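ATP-dependent DNA ligase (Mycobacterium tuberculosis, PDB 6NHX) joins DNA 3'-hydroxyl and 5'-phosphate ends using ATP, and probably works with Ku in non-homologous end joining of double-strand breaks. Local coordinates at residues V39-H43 with G44-L48. The protein carries 1 engineered substitution. Numbering follows the deposited sequence.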
loop_
_atom_site.group_PDB
_atom_site.type_symbol
_atom_site.label_atom_id
_atom_site.label_comp_id
_atom_site.label_asym_id
_atom_site.label_seq_id
_atom_site.Cartn_x
_atom_site.Cartn_y
_atom_site.Cartn_z
ATOM N N VAL A 39 -3.849 -15.778 -2.216
ATOM C CA VAL A 39 -4.095 -16.377 -3.524
ATOM C C VAL A 39 -4.108 -17.893 -3.372
ATOM O O VAL A 39 -3.121 -18.482 -2.917
ATOM C CB VAL A 39 -3.022 -15.963 -4.538
ATOM C CG1 VAL A 39 -3.219 -16.696 -5.880
ATOM C CG2 VAL A 39 -3.005 -14.440 -4.712
ATOM N N GLU A 40 -5.210 -18.519 -3.760
ATOM C CA GLU A 40 -5.307 -19.969 -3.805
ATOM C C GLU A 40 -5.252 -20.396 -5.261
ATOM O O GLU A 40 -6.103 -19.991 -6.054
ATOM C CB GLU A 40 -6.622 -20.431 -3.186
ATOM C CG GLU A 40 -6.827 -21.931 -3.202
ATOM C CD GLU A 40 -8.250 -22.272 -2.873
ATOM O OE1 GLU A 40 -8.490 -22.760 -1.755
ATOM O OE2 GLU A 40 -9.133 -22.030 -3.725
ATOM N N ALA A 41 -4.255 -21.202 -5.611
ATOM C CA ALA A 41 -4.151 -21.783 -6.946
ATOM C C ALA A 41 -4.384 -23.287 -6.858
ATOM O O ALA A 41 -3.680 -23.974 -6.113
ATOM C CB ALA A 41 -2.761 -21.498 -7.516
ATOM N N ASP A 42 -5.363 -23.788 -7.614
ATOM C CA ASP A 42 -5.682 -25.209 -7.641
ATOM C C ASP A 42 -6.223 -25.542 -9.021
ATOM O O ASP A 42 -7.095 -24.829 -9.527
ATOM C CB ASP A 42 -6.749 -25.537 -6.591
ATOM C CG ASP A 42 -6.850 -27.026 -6.302
ATOM O OD1 ASP A 42 -5.972 -27.789 -6.755
ATOM O OD2 ASP A 42 -7.811 -27.429 -5.620
ATOM N N HIS A 43 -5.707 -26.616 -9.624
ATOM C CA HIS A 43 -6.178 -27.089 -10.930
ATOM C C HIS A 43 -6.124 -25.983 -11.981
ATOM O O HIS A 43 -7.014 -25.850 -12.826
ATOM C CB HIS A 43 -7.567 -27.722 -10.835
ATOM C CG HIS A 43 -7.553 -29.122 -10.301
ATOM N ND1 HIS A 43 -7.457 -29.404 -8.956
ATOM C CD2 HIS A 43 -7.607 -30.319 -10.934
ATOM C CE1 HIS A 43 -7.459 -30.714 -8.780
ATOM N NE2 HIS A 43 -7.549 -31.292 -9.965
ATOM N N GLY A 44 -5.065 -25.178 -11.921
ATOM C CA GLY A 44 -4.894 -24.064 -12.828
ATOM C C GLY A 44 -5.797 -22.879 -12.572
ATOM O O GLY A 44 -5.655 -21.858 -13.256
ATOM N N ALA A 45 -6.716 -22.974 -11.617
ATOM C CA ALA A 45 -7.650 -21.901 -11.318
ATOM C C ALA A 45 -7.188 -21.133 -10.088
ATOM O O ALA A 45 -6.572 -21.689 -9.174
ATOM C CB ALA A 45 -9.058 -22.448 -11.080
ATOM N N VAL A 46 -7.502 -19.845 -10.071
ATOM C CA VAL A 46 -7.069 -18.949 -9.008
ATOM C C VAL A 46 -8.294 -18.404 -8.288
ATOM O O VAL A 46 -9.307 -18.091 -8.921
ATOM C CB VAL A 46 -6.198 -17.806 -9.574
ATOM C CG1 VAL A 46 -6.127 -16.657 -8.611
ATOM C CG2 VAL A 46 -4.804 -18.304 -9.871
ATOM N N ARG A 47 -8.198 -18.299 -6.961
ATOM C CA ARG A 47 -9.182 -17.612 -6.136
ATOM C C ARG A 47 -8.458 -16.639 -5.219
ATOM O O ARG A 47 -7.327 -16.894 -4.789
ATOM C CB ARG A 47 -9.999 -18.591 -5.300
ATOM C CG ARG A 47 -10.760 -19.580 -6.163
ATOM C CD ARG A 47 -11.436 -20.648 -5.343
ATOM N NE ARG A 47 -12.414 -20.103 -4.407
ATOM C CZ ARG A 47 -12.358 -20.277 -3.094
ATOM N NH1 ARG A 47 -11.363 -20.967 -2.560
ATOM N NH2 ARG A 47 -13.296 -19.764 -2.313
ATOM N N LEU A 48 -9.114 -15.512 -4.923
ATOM C CA LEU A 48 -8.463 -14.387 -4.263
ATOM C C LEU A 48 -9.241 -13.936 -3.036
ATOM O O LEU A 48 -10.475 -13.875 -3.056
ATOM C CB LEU A 48 -8.331 -13.210 -5.227
ATOM C CG LEU A 48 -7.649 -13.494 -6.565
ATOM C CD1 LEU A 48 -7.747 -12.276 -7.466
ATOM C CD2 LEU A 48 -6.194 -13.887 -6.370
#
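Glu40 and Arg47 face each other as a hydrogen-bonded pair of an antiparallel beta hairpin, closed by a type I' turn from Asp42 to Ala45. Strand 45-50 is an edge strand of an antiparallel sheet in the ligase domain, away from the bound ATP, and strand 35-42 pairs on its other side with strand 74-82. Glu40 N bonds Arg47 O at 2.9 Å, and Arg47 N returns to Glu40 O at 2.8 Å. Asp42 and Ala45 form the second such pair, N to O in both directions.

The tight side carries Val39, Ala41, Val46 and Leu48. Val39 and Leu48 lie side by side, with Val39 CG2 3.6 Å from Leu48 CD2. The other branch, Val39 CG1, is anti to the backbone N (chi1 175°) and meets Val46 CG1 at 4.0 Å. Ala67 covers Ala41 and Val46 on this face.

The opposite face, with Glu40, Asp42, Ala45 and Arg47, is more open to solvent. Towards the turn it is loose: His43 is exposed, and its ND1 makes a weak 3.1 Å bond to Asp42 OD1. His43 and Gly44, the central residues of the turn, both have positive phi, which glycine takes up readily.

Arg47 forms a salt bridge with Glu40, and its NH2 forms a second one with Asp6. Its chain bends at chi3 (61°), which brings the guanidinium back beside Glu40. The carboxylate and guanidinium planes are 43° apart. Arg47 NH1 reaches Glu40 OE2 at 2.7 Å, in the guanidinium plane but from above the carboxylate plane.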